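Local coordinates for hemolysin activator protein CdiB (Acinetobacter baumannii ACICU, PDB 6WIL) that probably transports its partner CdiA toxin across the outer membrane, as a two-partner secretion transporter of the Omp85 superfamily involved in contact-dependent growth inhibition, at residues A[226-229]-A[230-233]; A[124-127]-A[128-131]; A[151-154]-A[155-158]; A[108-111]-A[112-115]; A[9-12]-A[13-17]. All blocks are in the same frame, centred on the assembly; numbering follows the deposited sequence.

Interaction 1: A[226-229]-A[230-233]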
loop_
_atom_site.group_PDB
_atom_site.type_symbol
_atom_site.label_atom_id
_atom_site.label_comp_id
_atom_site.label_asym_id
_atom_site.label_seq_id
_atom_site.Cartn_x
_atom_site.Cartn_y
_atom_site.Cartn_z
ATOM N N SER A 226 -23.005 0.925 -15.731
ATOM C CA SER A 226 -23.028 -0.513 -15.513
ATOM C C SER A 226 -24.454 -0.969 -15.245
ATOM O O SER A 226 -25.280 -0.206 -14.736
ATOM C CB SER A 226 -22.129 -0.917 -14.338
ATOM O OG SER A 226 -20.769 -0.632 -14.608
ATOM N N GLY A 227 -24.735 -2.219 -15.593
ATOM C CA GLY A 227 -26.028 -2.800 -15.302
ATOM C C GLY A 227 -26.243 -4.061 -16.114
ATOM O O GLY A 227 -25.332 -4.556 -16.779
ATOM N N ASN A 228 -27.465 -4.581 -16.025
ATOM C CA ASN A 228 -27.904 -5.665 -16.885
ATOM C C ASN A 228 -28.617 -5.079 -18.101
ATOM O O ASN A 228 -28.708 -3.862 -18.278
ATOM C CB ASN A 228 -28.792 -6.652 -16.118
ATOM C CG ASN A 228 -30.002 -5.992 -15.471
ATOM O OD1 ASN A 228 -30.711 -5.206 -16.095
ATOM N ND2 ASN A 228 -30.242 -6.323 -14.211
ATOM N N GLN A 229 -29.133 -5.961 -18.953
ATOM C CA GLN A 229 -29.785 -5.519 -20.177
ATOM C C GLN A 229 -31.135 -4.859 -19.923
ATOM O O GLN A 229 -31.702 -4.272 -20.850
ATOM C CB GLN A 229 -29.943 -6.704 -21.125
ATOM C CG GLN A 229 -28.760 -7.677 -21.127
ATOM C CD GLN A 229 -27.534 -7.136 -21.845
ATOM O OE1 GLN A 229 -27.642 -6.508 -22.898
ATOM N NE2 GLN A 229 -26.359 -7.387 -21.278
ATOM N N ASP A 230 -31.659 -4.935 -18.700
ATOM C CA ASP A 230 -32.915 -4.288 -18.338
ATOM C C ASP A 230 -32.705 -2.962 -17.616
ATOM O O ASP A 230 -33.320 -1.954 -17.975
ATOM C CB ASP A 230 -33.759 -5.221 -17.460
ATOM C CG ASP A 230 -34.289 -6.420 -18.219
ATOM O OD1 ASP A 230 -34.053 -6.505 -19.443
ATOM O OD2 ASP A 230 -34.944 -7.278 -17.589
ATOM N N THR A 231 -31.850 -2.946 -16.594
ATOM C CA THR A 231 -31.649 -1.777 -15.747
ATOM C C THR A 231 -30.157 -1.559 -15.535
ATOM O O THR A 231 -29.329 -2.408 -15.878
ATOM C CB THR A 231 -32.361 -1.936 -14.395
ATOM O OG1 THR A 231 -31.887 -3.121 -13.742
ATOM C CG2 THR A 231 -33.869 -2.039 -14.588
ATOM N N GLY A 232 -29.812 -0.414 -14.953
ATOM C CA GLY A 232 -28.408 -0.104 -14.748
ATOM C C GLY A 232 -28.218 1.114 -13.871
ATOM O O GLY A 232 -29.173 1.796 -13.490
ATOM N N THR A 233 -26.948 1.377 -13.561
ATOM C CA THR A 233 -26.538 2.499 -12.727
ATOM C C THR A 233 -25.619 3.413 -13.525
ATOM O O THR A 233 -24.782 2.942 -14.302
ATOM C CB THR A 233 -25.818 2.016 -11.461
ATOM O OG1 THR A 233 -26.547 0.930 -10.875
ATOM C CG2 THR A 233 -25.701 3.145 -10.446
#

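Interaction 2: A[124-127]-A[128-131]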
loop_
_atom_site.group_PDB
_atom_site.type_symbol
_atom_site.label_atom_id
_atom_site.label_comp_id
_atom_site.label_asym_id
_atom_site.label_seq_id
_atom_site.Cartn_x
_atom_site.Cartn_y
_atom_site.Cartn_z
ATOM N N SER A 124 43.044 -3.772 11.400
ATOM C CA SER A 124 44.234 -3.239 12.052
ATOM C C SER A 124 45.205 -4.386 12.314
ATOM O O SER A 124 45.250 -4.921 13.430
ATOM C CB SER A 124 43.856 -2.529 13.352
ATOM O OG SER A 124 42.655 -1.791 13.193
ATOM N N PRO A 125 46.009 -4.780 11.320
ATOM C CA PRO A 125 46.708 -6.073 11.394
ATOM C C PRO A 125 47.862 -6.116 12.384
ATOM O O PRO A 125 48.440 -7.191 12.572
ATOM C CB PRO A 125 47.223 -6.276 9.954
ATOM C CG PRO A 125 46.618 -5.147 9.131
ATOM C CD PRO A 125 46.360 -4.046 10.098
ATOM N N GLN A 126 48.214 -4.994 13.019
ATOM C CA GLN A 126 49.357 -4.976 13.926
ATOM C C GLN A 126 49.187 -5.971 15.067
ATOM O O GLN A 126 50.138 -6.669 15.440
ATOM C CB GLN A 126 49.563 -3.565 14.481
ATOM C CG GLN A 126 50.650 -3.462 15.542
ATOM C CD GLN A 126 52.028 -3.787 15.000
ATOM O OE1 GLN A 126 52.283 -3.660 13.801
ATOM N NE2 GLN A 126 52.927 -4.212 15.881
ATOM N N ASP A 127 47.982 -6.054 15.629
ATOM C CA ASP A 127 47.742 -6.900 16.789
ATOM C C ASP A 127 47.638 -8.376 16.439
ATOM O O ASP A 127 47.536 -9.206 17.351
ATOM C CB ASP A 127 46.472 -6.450 17.509
ATOM C CG ASP A 127 46.436 -4.953 17.730
ATOM O OD1 ASP A 127 46.039 -4.225 16.793
ATOM O OD2 ASP A 127 46.818 -4.507 18.833
ATOM N N LEU A 128 47.658 -8.727 15.151
ATOM C CA LEU A 128 47.741 -10.132 14.778
ATOM C C LEU A 128 49.040 -10.770 15.253
ATOM O O LEU A 128 49.125 -12.002 15.319
ATOM C CB LEU A 128 47.593 -10.285 13.264
ATOM C CG LEU A 128 46.148 -10.308 12.757
ATOM C CD1 LEU A 128 46.105 -10.456 11.245
ATOM C CD2 LEU A 128 45.363 -11.429 13.432
ATOM N N ASN A 129 50.049 -9.962 15.596
ATOM C CA ASN A 129 51.245 -10.493 16.238
ATOM C C ASN A 129 50.931 -11.196 17.549
ATOM O O ASN A 129 51.710 -12.051 17.984
ATOM C CB ASN A 129 52.257 -9.376 16.486
ATOM C CG ASN A 129 52.984 -8.964 15.227
ATOM O OD1 ASN A 129 53.837 -9.696 14.724
ATOM N ND2 ASN A 129 52.656 -7.786 14.710
ATOM N N HIS A 130 49.812 -10.858 18.190
ATOM C CA HIS A 130 49.405 -11.490 19.437
ATOM C C HIS A 130 48.138 -12.325 19.270
ATOM O O HIS A 130 47.434 -12.581 20.250
ATOM C CB HIS A 130 49.211 -10.433 20.525
ATOM C CG HIS A 130 50.274 -9.378 20.540
ATOM N ND1 HIS A 130 51.399 -9.461 21.332
ATOM C CD2 HIS A 130 50.382 -8.211 19.860
ATOM C CE1 HIS A 130 52.153 -8.394 21.139
ATOM N NE2 HIS A 130 51.559 -7.620 20.249
ATOM N N GLY A 131 47.832 -12.748 18.044
ATOM C CA GLY A 131 46.640 -13.531 17.787
ATOM C C GLY A 131 45.329 -12.778 17.886
ATOM O O GLY A 131 44.271 -13.408 17.955
#

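Interaction 3: A[151-154]-A[155-158]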
loop_
_atom_site.group_PDB
_atom_site.type_symbol
_atom_site.label_atom_id
_atom_site.label_comp_id
_atom_site.label_asym_id
_atom_site.label_seq_id
_atom_site.Cartn_x
_atom_site.Cartn_y
_atom_site.Cartn_z
ATOM N N LYS A 151 13.012 23.709 -6.118
ATOM C CA LYS A 151 12.811 24.447 -4.879
ATOM C C LYS A 151 12.239 23.521 -3.816
ATOM O O LYS A 151 11.273 22.791 -4.070
ATOM C CB LYS A 151 11.882 25.643 -5.091
ATOM C CG LYS A 151 12.285 26.538 -6.254
ATOM C CD LYS A 151 13.768 26.878 -6.225
ATOM C CE LYS A 151 14.086 28.053 -5.313
ATOM N NZ LYS A 151 15.535 28.432 -5.415
ATOM N N ILE A 152 12.838 23.553 -2.631
ATOM C CA ILE A 152 12.354 22.777 -1.497
ATOM C C ILE A 152 12.718 23.526 -0.223
ATOM O O ILE A 152 13.878 23.893 -0.014
ATOM C CB ILE A 152 12.919 21.339 -1.501
ATOM C CG1 ILE A 152 12.411 20.557 -0.293
ATOM C CG2 ILE A 152 14.442 21.332 -1.551
ATOM C CD1 ILE A 152 12.508 19.057 -0.454
ATOM N N SER A 153 11.720 23.779 0.616
ATOM C CA SER A 153 11.967 24.488 1.858
ATOM C C SER A 153 12.772 23.613 2.813
ATOM O O SER A 153 12.787 22.383 2.713
ATOM C CB SER A 153 10.652 24.901 2.515
ATOM O OG SER A 153 10.165 23.873 3.359
ATOM N N SER A 154 13.453 24.271 3.753
ATOM C CA SER A 154 14.225 23.532 4.746
ATOM C C SER A 154 13.328 22.656 5.608
ATOM O O SER A 154 13.741 21.571 6.032
ATOM C CB SER A 154 15.027 24.501 5.613
ATOM O OG SER A 154 15.930 25.250 4.817
ATOM N N LEU A 155 12.097 23.102 5.868
ATOM C CA LEU A 155 11.158 22.282 6.625
ATOM C C LEU A 155 10.801 21.013 5.860
ATOM O O LEU A 155 10.714 19.929 6.448
ATOM C CB LEU A 155 9.904 23.094 6.950
ATOM C CG LEU A 155 8.778 22.383 7.705
ATOM C CD1 LEU A 155 9.275 21.842 9.037
ATOM C CD2 LEU A 155 7.596 23.323 7.911
ATOM N N GLN A 156 10.602 21.131 4.544
ATOM C CA GLN A 156 10.296 19.963 3.723
ATOM C C GLN A 156 11.384 18.903 3.830
ATOM O O GLN A 156 11.085 17.710 3.959
ATOM C CB GLN A 156 10.110 20.383 2.267
ATOM C CG GLN A 156 8.673 20.464 1.797
ATOM C CD GLN A 156 8.574 20.957 0.371
ATOM O OE1 GLN A 156 8.236 20.199 -0.540
ATOM N NE2 GLN A 156 8.881 22.235 0.164
ATOM N N LEU A 157 12.654 19.314 3.768
ATOM C CA LEU A 157 13.741 18.350 3.906
ATOM C C LEU A 157 13.734 17.706 5.283
ATOM O O LEU A 157 13.919 16.490 5.407
ATOM C CB LEU A 157 15.086 19.023 3.649
ATOM C CG LEU A 157 15.430 19.395 2.211
ATOM C CD1 LEU A 157 16.732 20.179 2.185
ATOM C CD2 LEU A 157 15.535 18.153 1.345
ATOM N N LYS A 158 13.517 18.503 6.332
ATOM C CA LYS A 158 13.552 17.963 7.687
ATOM C C LYS A 158 12.442 16.940 7.914
ATOM O O LYS A 158 12.665 15.911 8.562
ATOM C CB LYS A 158 13.457 19.094 8.711
ATOM C CG LYS A 158 13.067 18.616 10.101
ATOM C CD LYS A 158 13.468 19.592 11.190
ATOM C CE LYS A 158 13.090 19.040 12.560
ATOM N NZ LYS A 158 13.532 19.925 13.672
#

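Interaction 4: A[108-111]-A[112-115]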
loop_
_atom_site.group_PDB
_atom_site.type_symbol
_atom_site.label_atom_id
_atom_site.label_comp_id
_atom_site.label_asym_id
_atom_site.label_seq_id
_atom_site.Cartn_x
_atom_site.Cartn_y
_atom_site.Cartn_z
ATOM N N GLN A 108 31.968 -7.100 5.407
ATOM C CA GLN A 108 31.555 -5.958 4.600
ATOM C C GLN A 108 30.212 -6.213 3.932
ATOM O O GLN A 108 29.390 -5.297 3.815
ATOM C CB GLN A 108 32.626 -5.641 3.555
ATOM C CG GLN A 108 32.240 -4.563 2.550
ATOM C CD GLN A 108 32.217 -3.169 3.149
ATOM O OE1 GLN A 108 32.731 -2.938 4.244
ATOM N NE2 GLN A 108 31.621 -2.226 2.425
ATOM N N ASN A 109 29.973 -7.449 3.483
ATOM C CA ASN A 109 28.655 -7.804 2.972
ATOM C C ASN A 109 27.596 -7.646 4.053
ATOM O O ASN A 109 26.476 -7.200 3.778
ATOM C CB ASN A 109 28.672 -9.236 2.432
ATOM C CG ASN A 109 27.303 -9.706 1.978
ATOM O OD1 ASN A 109 26.848 -9.363 0.888
ATOM N ND2 ASN A 109 26.644 -10.507 2.809
ATOM N N GLU A 110 27.939 -7.994 5.295
ATOM C CA GLU A 110 27.014 -7.787 6.403
ATOM C C GLU A 110 26.768 -6.302 6.637
ATOM O O GLU A 110 25.665 -5.898 7.024
ATOM C CB GLU A 110 27.560 -8.449 7.668
ATOM C CG GLU A 110 26.501 -8.700 8.715
ATOM C CD GLU A 110 25.326 -9.475 8.156
ATOM O OE1 GLU A 110 25.549 -10.579 7.610
ATOM O OE2 GLU A 110 24.187 -8.970 8.243
ATOM N N LEU A 111 27.791 -5.477 6.410
ATOM C CA LEU A 111 27.624 -4.031 6.508
ATOM C C LEU A 111 26.632 -3.531 5.466
ATOM O O LEU A 111 25.735 -2.736 5.772
ATOM C CB LEU A 111 28.982 -3.345 6.345
ATOM C CG LEU A 111 29.168 -1.957 6.954
ATOM C CD1 LEU A 111 28.926 -2.009 8.454
ATOM C CD2 LEU A 111 30.567 -1.434 6.654
ATOM N N LEU A 112 26.776 -3.996 4.221
ATOM C CA LEU A 112 25.831 -3.633 3.172
ATOM C C LEU A 112 24.454 -4.235 3.419
ATOM O O LEU A 112 23.444 -3.650 3.010
ATOM C CB LEU A 112 26.366 -4.080 1.810
ATOM C CG LEU A 112 27.733 -3.519 1.417
ATOM C CD1 LEU A 112 28.168 -4.051 0.058
ATOM C CD2 LEU A 112 27.701 -1.999 1.418
ATOM N N LYS A 113 24.394 -5.399 4.074
ATOM C CA LYS A 113 23.107 -6.007 4.400
ATOM C C LYS A 113 22.250 -5.068 5.238
ATOM O O LYS A 113 21.039 -4.955 5.016
ATOM C CB LYS A 113 23.318 -7.326 5.141
ATOM C CG LYS A 113 23.017 -8.569 4.328
ATOM C CD LYS A 113 23.040 -9.800 5.222
ATOM C CE LYS A 113 22.883 -11.078 4.418
ATOM N NZ LYS A 113 23.461 -12.243 5.141
ATOM N N LYS A 114 22.858 -4.386 6.204
ATOM C CA LYS A 114 22.134 -3.457 7.058
ATOM C C LYS A 114 22.016 -2.062 6.453
ATOM O O LYS A 114 21.385 -1.193 7.063
ATOM C CB LYS A 114 22.798 -3.380 8.436
ATOM C CG LYS A 114 22.181 -4.311 9.478
ATOM C CD LYS A 114 22.229 -5.768 9.041
ATOM C CE LYS A 114 21.431 -6.654 9.984
ATOM N NZ LYS A 114 21.876 -6.496 11.395
ATOM N N GLY A 115 22.605 -1.826 5.283
ATOM C CA GLY A 115 22.381 -0.603 4.537
ATOM C C GLY A 115 23.478 0.444 4.577
ATOM O O GLY A 115 23.281 1.534 4.025
#

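Interaction 5: A[9-12]-A[13-17]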
loop_
_atom_site.group_PDB
_atom_site.type_symbol
_atom_site.label_atom_id
_atom_site.label_comp_id
_atom_site.label_asym_id
_atom_site.label_seq_id
_atom_site.Cartn_x
_atom_site.Cartn_y
_atom_site.Cartn_z
ATOM N N PRO A 9 -28.661 -1.380 0.767
ATOM C CA PRO A 9 -27.955 -1.644 -0.503
ATOM C C PRO A 9 -27.096 -0.482 -0.978
ATOM O O PRO A 9 -25.931 -0.686 -1.341
ATOM C CB PRO A 9 -29.103 -1.948 -1.474
ATOM C CG PRO A 9 -30.163 -2.512 -0.619
ATOM C CD PRO A 9 -30.090 -1.740 0.665
ATOM N N SER A 10 -27.639 0.738 -0.983
ATOM C CA SER A 10 -26.878 1.885 -1.474
ATOM C C SER A 10 -25.678 2.200 -0.586
ATOM O O SER A 10 -24.653 2.673 -1.086
ATOM C CB SER A 10 -27.784 3.113 -1.591
ATOM O OG SER A 10 -28.383 3.193 -2.874
ATOM N N GLN A 11 -25.784 1.951 0.721
ATOM C CA GLN A 11 -24.675 2.237 1.625
ATOM C C GLN A 11 -23.570 1.192 1.528
ATOM O O GLN A 11 -22.394 1.526 1.707
ATOM C CB GLN A 11 -25.178 2.340 3.068
ATOM C CG GLN A 11 -25.200 3.761 3.637
ATOM C CD GLN A 11 -23.821 4.261 4.054
ATOM O OE1 GLN A 11 -22.799 3.645 3.748
ATOM N NE2 GLN A 11 -23.791 5.384 4.764
ATOM N N VAL A 12 -23.923 -0.067 1.257
ATOM C CA VAL A 12 -22.909 -1.095 1.035
ATOM C C VAL A 12 -22.090 -0.767 -0.206
ATOM O O VAL A 12 -20.853 -0.818 -0.192
ATOM C CB VAL A 12 -23.568 -2.483 0.926
ATOM C CG1 VAL A 12 -22.637 -3.466 0.230
ATOM C CG2 VAL A 12 -23.947 -2.999 2.305
ATOM N N LEU A 13 -22.773 -0.421 -1.301
ATOM C CA LEU A 13 -22.079 -0.068 -2.534
ATOM C C LEU A 13 -21.220 1.175 -2.352
ATOM O O LEU A 13 -20.158 1.293 -2.975
ATOM C CB LEU A 13 -23.092 0.142 -3.659
ATOM C CG LEU A 13 -22.524 0.358 -5.063
ATOM C CD1 LEU A 13 -22.169 -0.971 -5.723
ATOM C CD2 LEU A 13 -23.492 1.157 -5.922
ATOM N N GLN A 14 -21.658 2.110 -1.507
ATOM C CA GLN A 14 -20.854 3.293 -1.223
ATOM C C GLN A 14 -19.588 2.930 -0.454
ATOM O O GLN A 14 -18.507 3.456 -0.744
ATOM C CB GLN A 14 -21.687 4.318 -0.451
ATOM C CG GLN A 14 -20.886 5.384 0.286
ATOM C CD GLN A 14 -20.274 6.424 -0.639
ATOM O OE1 GLN A 14 -20.502 6.415 -1.850
ATOM N NE2 GLN A 14 -19.494 7.335 -0.065
ATOM N N ASP A 15 -19.698 2.022 0.521
ATOM C CA ASP A 15 -18.521 1.614 1.287
ATOM C C ASP A 15 -17.509 0.890 0.406
ATOM O O ASP A 15 -16.301 1.135 0.515
ATOM C CB ASP A 15 -18.933 0.729 2.464
ATOM C CG ASP A 15 -19.606 1.509 3.577
ATOM O OD1 ASP A 15 -19.882 2.712 3.383
ATOM O OD2 ASP A 15 -19.854 0.920 4.652
ATOM N N GLN A 16 -17.979 -0.010 -0.462
ATOM C CA GLN A 16 -17.074 -0.686 -1.387
ATOM C C GLN A 16 -16.395 0.314 -2.316
ATOM O O GLN A 16 -15.183 0.231 -2.554
ATOM C CB GLN A 16 -17.832 -1.739 -2.197
ATOM C CG GLN A 16 -18.419 -2.879 -1.373
ATOM C CD GLN A 16 -19.040 -3.966 -2.238
ATOM O OE1 GLN A 16 -19.506 -3.703 -3.348
ATOM N NE2 GLN A 16 -19.038 -5.196 -1.735
ATOM N N ARG A 17 -17.163 1.268 -2.850
ATOM C CA ARG A 17 -16.577 2.301 -3.698
ATOM C C ARG A 17 -15.591 3.159 -2.915
ATOM O O ARG A 17 -14.545 3.555 -3.443
ATOM C CB ARG A 17 -17.680 3.171 -4.302
ATOM C CG ARG A 17 -17.181 4.159 -5.348
ATOM C CD ARG A 17 -18.194 5.260 -5.614
ATOM N NE ARG A 17 -18.147 6.306 -4.593
ATOM C CZ ARG A 17 -17.299 7.330 -4.615
ATOM N NH1 ARG A 17 -16.422 7.447 -5.604
ATOM N NH2 ARG A 17 -17.323 8.235 -3.646
#

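Interaction 1: A[226-229]-A[230-233]
N228 reaches across the tip of this beta hairpin with its side-chain carbonyl. OD1 accepts from two backbone amides of the turn. The bond from T231 N is short and nearly straight (2.6 Å to N228 OD1, 171° at the hydrogen). The one from D230 N, two residues on, is more bent, at 2.8 Å from N228 OD1, and makes an Asx turn. Both donors are tilted out of the carbonyl plane. T231 OG1 adds a weak third bond. The amide gets there because CG sits between the backbone N and the carbonyl carbon (chi1 56°), which folds it over the turn. The side chains of N228 and T231 lie side by side, pointing the same way.

N228 N gives a weak bond to T231 O. S226 and T233 form an antiparallel hydrogen-bonded pair: T233 N lies 2.6 Å from S226 O, and S226 N lies 3.0 Å from T233 O. One step nearer the turn, G227 and G232 form a non-hydrogen-bonded pair, with CA atoms 3.6 Å apart. G227 CA also lies 3.4 Å from T231 O, a CA-H...O contact. S226 OG is bonded to D224, and T233 OG1 to D261.

The hairpin joins strands 217-228 and 232-243 of the barrel. Strand 550-559 flanks it through G227 and T552, while on the other side G232 shares a backbone hydrogen bond with D262, just after strand 251-261.

Interaction 2: A[124-127]-A[128-131]
N129 turns its amide back on Q126: CG stands anti to the carbonyl carbon (chi1 -76°), and a chi2 of -73° aims ND2 at the Q126 carbonyl. Q126 holds CG on the far side from its own N and bends at chi2, which carries its amide toward that of N129. The two side chains cross, with their amide planes 45° apart. NE2 of Q126 and ND2 of N129 come to 3.8 Å, a contact and not a bond.

Q126 O is gripped twice by the same residue. N129 ND2 approaches at 2.8 Å from Q126 O, in the carbonyl plane. N129 N is longer, 3.3 Å from Q126 O, and comes from above that plane. The side chain thus backs up the backbone bond of the turn.

The other bonds follow the same three-residue spacing. L128 N binds P125 O, and H130 N lies 2.9 Å from D127 O. G131 N continues the series to L128 O. The CB of L128 rests 3.3 Å from P125 O. The H130 ring has D127 O at its edge, near the ring plane, with CD2 of H130 3.9 Å from D127 O. G131 has positive phi, and there the chain leaves the turn.

These i to i+3 bonds mark a short 3-10 helix. It connects antiparallel strands 120-123 and 132-149. S124 pairs with N134 on one end, and G131 reaches K58 on the other. This is the link between the last two strands of a POTRA domain, whose fold runs strand, two helices, two strands.

Interaction 3: A[151-154]-A[155-158]
The side-chain amide of Q156 is the flat group here, and I152 covers one of its faces. CG1 of I152 stands over the amide carbon, 3.9 Å from Q156 CD. The aliphatic stem of Q156 is touched too, with I152 CG1 3.4 Å from Q156 CB. Y185 and H247 also pack against Q156 from outside the two segments.

I152 reaches over the helix start because CG1 lies anti to the backbone N (chi1 179°). This arm ends in CD1, which meets L157 CD2 at 3.6 Å. The I152 and L157 side chains cross at about a right angle.

S153 caps the helix. S153 OG accepts from Q156 N at 3.0 Å, in a fairly straight bond (162° at the hydrogen). This is the usual N-cap bond, to an amide of the first turn. The regular helical bonds start at once: L157 N to S153 O at 3.2 Å, then K158 N to S154 O.

Segment 151-154 leads out of strand 132-149 into helix 154-160, within the second POTRA domain. Strand 185-193 backs I152 through Y185. Q156 O accepts from N249 and L155 touches L248, so the helix also leans on the link between barrel strands 232-243 and 251-261. A serine N-cap, with the residue before it packed on the fourth residue after it, is the pattern of a hydrophobic staple at a helix N-terminus.

Interaction 4: A[108-111]-A[112-115]
E110 and K113 carry the charged part of this contact. Their salt bridge is long, with E110 OE1 3.6 Å from K113 NZ. The carboxylate lies across the lysine chain: E110 OE2 is 3.3 Å from K113 CD. A bend at chi2 (53°) turns the E110 carboxylate toward K113, whose own chain is extended beyond CG. K114 NZ stays 4.6 Å from E110 OE2, and K114 makes a cation-pi contact with F78.

Backbone bonds run from L112 N to Q108 O, K113 N to N109 O and K114 N to E110 O. The helix then ends in a Schellman motif. G115 N turns back to L112 O at 3.0 Å and weakly to L111 O. G115 has a positive phi (104°), as the motif requires.

Van der Waals contact is slight: L112 CG rests 3.4 Å from Q108 O, and L112 CD2 touches the Q108 amide. That amide bonds to I121 N and S119 O.

This is the C-terminal end of helix 97-113 in the first POTRA domain. L111 packs on V79 of helix 77-85 and on I121 of strand 120-123, and G115 pairs with L171 at the start of helix 171-181.

Interaction 5: A[9-12]-A[13-17]
Q11 and D15, four residues apart, meet on one face of this helix. Their side chains cross, and the Q11 amide stands almost perpendicular to the D15 carboxylate (84° between planes). The D15 carboxylate carbon CG also lies 3.4 Å from Q11 O. D15 holds CG anti to the carbonyl carbon, beside its backbone N (chi1 -73°), which keeps the carboxylate close to Q11.

The backbone bonds under these side chains are regular. D15 N lies 3.0 Å from Q11 O. Q16 N is 3.0 Å from V12 O. L13 N to P9 O and Q14 N to S10 O complete the set. Side chains brush the same carbonyls: Q16 CG comes to 3.4 Å from V12 O, and Q14 CB to 3.5 Å from S10 O.

Further out, polar side chains are held by the barrel wall. Q14 NE2 gives bonds to S270 and N289. Q14 OE1 lies at the edge of the R17 guanidinium, in its plane, and R17 NH2 has a weak bond to S270. S10 OG bonds weakly to N268 and S266. Q11 and S10 both touch Y291.

Helix 8-27 thus sits inside the barrel, consistent with the N-terminal plug helix of the related transporter FhaC. Strands 266-279 and 282-295 line its S10 and Q14 side. R17 reaches strands 232-243 and 251-261, and the loop residues Y461 and M471 pack by Q16.

In the fold
Interactions 1 and 5 belong to the barrel end of the chain, with centres about 17 Å apart. One is a barrel hairpin tip and the other the helix inside the barrel; both are partly buried. Interactions 2 and 4 share the first POTRA domain, with centres about 24 Å apart. There interaction 2 is a surface turn between strands, while interaction 4 ends a helix packed on the domain. Interaction 3, also at the surface, starts a helix in the second POTRA domain. Side-chain oxygens accept backbone amides in interactions 1 and 3, whereas in interaction 2 a side-chain amide donates. Interaction 4 adds charge pairing, and interaction 5 relies on polar partners in the wall.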